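Local coordinates for protein AlkD2 (Streptococcus mutans, PDB 6M9M) that binds inosine-5'-monophosphate and belongs to the HEAT-like repeat family of DNA glycosylases, although its own function remains unknown, at residues D112-L115 with H121-R124. Residues are numbered along the deposited sequence; the frame is centred on the assembly and turned at random.
Sequences DEWL and HTRR
Trp114 and Thr122 meet where the end of helix 108-115 faces the start of helix 120-129. The methyl CG2 of Thr122 sits over one face of the indole, 3.3 Å above its plane and displaced toward the rim, and its closest ring atom is CE3 of Trp114, 3.6 Å away; this is a CH-pi type of approach, with the two side chains crossing at about a right angle. Backbone oxygen reaches the same corner of the indole from another direction: O of Thr122 lies at the ring edge, near the plane, 3.6 Å from CE3 of Trp114. The methyl is available because CG2 of Thr122 is anti to the backbone N, whereas OG1, the other branch, hydrogen-bonds to O of Arg76.

Beside this pair, Arg123 runs its aliphatic stem past the last carbonyls of helix 108-115. Its CA makes a CA-H...O contact with O of Trp114 at 3.5 Å, bent to 136° at the hydrogen, and its CD comes within 3.3 Å of O of Leu115. A bend at chi3 (-61°) separates this stem from the charged end, where NE forms a salt bridge with Asp156 and NH1 hydrogen-bonds to O of Ser117 in the connecting turn. The guanidinium thus ties the turn to a residue farther along the chain.

The backbones come close here, with CA of Leu115 4.5 Å from CA of Arg123, and the two segments bury 229 Å² between them. Farther out, Trp114 packs on Leu72 and Met75 of helix 69-79 and meets the Phe95 ring, while Leu115 touches Ala126 and Leu153. Two successive helices joined by a tight turn and packed on a preceding helix are consistent with the all-helical HEAT-like repeat fold of this family.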
ATOM      1  N   ASP A 112       1.906   1.164 -11.850  1.00  9.17           N
ATOM      2  CA  ASP A 112       2.083   0.021 -12.740  1.00 10.38           C
ATOM      3  C   ASP A 112       3.378  -0.720 -12.429  1.00 10.73           C
ATOM      4  O   ASP A 112       3.427  -1.953 -12.479  1.00 12.80           O
ATOM      5  CB  ASP A 112       2.016   0.502 -14.195  1.00 11.02           C
ATOM      6  CG  ASP A 112       0.609   0.948 -14.584  1.00 12.93           C
ATOM      7  OD1 ASP A 112      -0.342   0.482 -13.928  1.00 14.74           O
ATOM      8  OD2 ASP A 112       0.442   1.761 -15.518  1.00 14.50           O
ATOM      9  N   GLU A 113       4.438   0.009 -12.102  0.98 10.52           N
ATOM     10  CA  GLU A 113       5.701  -0.621 -11.729  0.98 11.48           C
ATOM     11  C   GLU A 113       5.549  -1.481 -10.479  0.98 10.42           C
ATOM     12  O   GLU A 113       6.011  -2.625 -10.439  0.98 11.97           O
ATOM     13  CB  GLU A 113       6.726   0.489 -11.530  0.98 15.43           C
ATOM     14  CG  GLU A 113       8.093   0.099 -11.103  0.98 19.90           C
ATOM     15  CD  GLU A 113       9.001   1.330 -11.086  0.98 24.94           C
ATOM     16  OE1 GLU A 113       9.101   1.986 -10.032  0.98 27.82           O
ATOM     17  OE2 GLU A 113       9.573   1.674 -12.140  0.98 27.82           O
ATOM     18  N   TRP A 114       4.878  -0.964  -9.449  1.00  9.29           N
ATOM     19  CA  TRP A 114       4.714  -1.750  -8.229  1.00  9.30           C
ATOM     20  C   TRP A 114       3.834  -2.973  -8.472  1.00  8.93           C
ATOM     21  O   TRP A 114       4.112  -4.053  -7.942  1.00  9.15           O
ATOM     22  CB  TRP A 114       4.153  -0.883  -7.104  1.00  8.86           C
ATOM     23  CG  TRP A 114       5.155   0.039  -6.454  1.00  8.53           C
ATOM     24  CD1 TRP A 114       6.049   0.875  -7.064  1.00  8.66           C
ATOM     25  CD2 TRP A 114       5.362   0.192  -5.045  1.00  8.82           C
ATOM     26  NE1 TRP A 114       6.787   1.546  -6.120  1.00  8.83           N
ATOM     27  CE2 TRP A 114       6.387   1.148  -4.872  1.00  8.55           C
ATOM     28  CE3 TRP A 114       4.779  -0.387  -3.917  1.00  9.36           C
ATOM     29  CZ2 TRP A 114       6.839   1.537  -3.611  1.00  8.99           C
ATOM     30  CZ3 TRP A 114       5.214   0.009  -2.665  1.00  9.13           C
ATOM     31  CH2 TRP A 114       6.249   0.952  -2.521  1.00  9.44           C
ATOM     32  N   LEU A 115       2.767  -2.833  -9.276  1.00  8.82           N
ATOM     33  CA  LEU A 115       1.895  -3.969  -9.549  1.00  9.22           C
ATOM     34  C   LEU A 115       2.604  -5.082 -10.320  1.00 10.17           C
ATOM     35  O   LEU A 115       2.166  -6.237 -10.250  1.00 11.03           O
ATOM     36  CB  LEU A 115       0.666  -3.516 -10.345  1.00  9.49           C
ATOM     37  CG  LEU A 115      -0.329  -2.604  -9.650  1.00  9.72           C
ATOM     38  CD1 LEU A 115      -1.322  -2.052 -10.667  1.00 10.73           C
ATOM     39  CD2 LEU A 115      -1.052  -3.343  -8.544  1.00 11.09           C
ATOM     40  N   HIS A 121       5.030  -8.590  -1.820  1.00  9.01           N
ATOM     41  CA  HIS A 121       4.652  -7.537  -0.885  1.00  8.88           C
ATOM     42  C   HIS A 121       4.582  -6.178  -1.564  1.00  9.01           C
ATOM     43  O   HIS A 121       3.788  -5.327  -1.156  1.00  9.58           O
ATOM     44  CB  HIS A 121       5.623  -7.493   0.289  1.00  9.98           C
ATOM     45  CG  HIS A 121       5.600  -8.727   1.132  1.00 11.74           C
ATOM     46  ND1 HIS A 121       6.512  -9.743   0.973  1.00 14.55           N
ATOM     47  CD2 HIS A 121       4.751  -9.127   2.110  1.00 12.70           C
ATOM     48  CE1 HIS A 121       6.237 -10.711   1.830  1.00 15.00           C
ATOM     49  NE2 HIS A 121       5.174 -10.363   2.530  1.00 14.00           N
ATOM     50  N   THR A 122       5.406  -5.958  -2.585  1.00  8.61           N
ATOM     51  CA  THR A 122       5.308  -4.724  -3.362  1.00  9.18           C
ATOM     52  C   THR A 122       3.988  -4.681  -4.118  1.00  8.30           C
ATOM     53  O   THR A 122       3.290  -3.663  -4.116  1.00  8.90           O
ATOM     54  CB  THR A 122       6.485  -4.649  -4.340  1.00  9.19           C
ATOM     55  OG1 THR A 122       7.728  -4.784  -3.627  1.00  9.62           O
ATOM     56  CG2 THR A 122       6.478  -3.339  -5.126  1.00  9.38           C
ATOM     57  N   ARG A 123       3.620  -5.792  -4.759  1.00  8.40           N
ATOM     58  CA  ARG A 123       2.370  -5.840  -5.507  1.00  8.63           C
ATOM     59  C   ARG A 123       1.177  -5.641  -4.582  1.00  9.15           C
ATOM     60  O   ARG A 123       0.256  -4.878  -4.902  1.00  9.50           O
ATOM     61  CB  ARG A 123       2.257  -7.186  -6.234  1.00  8.58           C
ATOM     62  CG  ARG A 123       3.397  -7.454  -7.209  1.00  9.21           C
ATOM     63  CD  ARG A 123       3.114  -8.567  -8.191  1.00 10.05           C
ATOM     64  NE  ARG A 123       2.863  -9.876  -7.604  1.00 10.30           N
ATOM     65  CZ  ARG A 123       3.803 -10.719  -7.198  1.00 10.65           C
ATOM     66  NH1 ARG A 123       5.088 -10.369  -7.241  1.00 10.76           N
ATOM     67  NH2 ARG A 123       3.453 -11.897  -6.728  1.00 11.28           N
ATOM     68  N   ARG A 124       1.196  -6.293  -3.411  1.00  8.47           N
ATOM     69  CA  ARG A 124       0.081  -6.170  -2.476  1.00  8.58           C
ATOM     70  C   ARG A 124       0.009  -4.768  -1.886  1.00  8.62           C
ATOM     71  O   ARG A 124      -1.084  -4.255  -1.647  1.00  9.39           O
ATOM     72  CB  ARG A 124       0.200  -7.227  -1.369  1.00  9.01           C
ATOM     73  CG  ARG A 124      -1.047  -7.404  -0.496  1.00  9.66           C
ATOM     74  CD  ARG A 124      -1.026  -6.501   0.730  1.00 10.28           C
ATOM     75  NE  ARG A 124      -2.108  -6.853   1.643  1.00 11.48           N
ATOM     76  CZ  ARG A 124      -2.370  -6.222   2.784  1.00 11.88           C
ATOM     77  NH1 ARG A 124      -1.631  -5.187   3.145  1.00 11.55           N
ATOM     78  NH2 ARG A 124      -3.378  -6.615   3.549  1.00 12.75           N
TER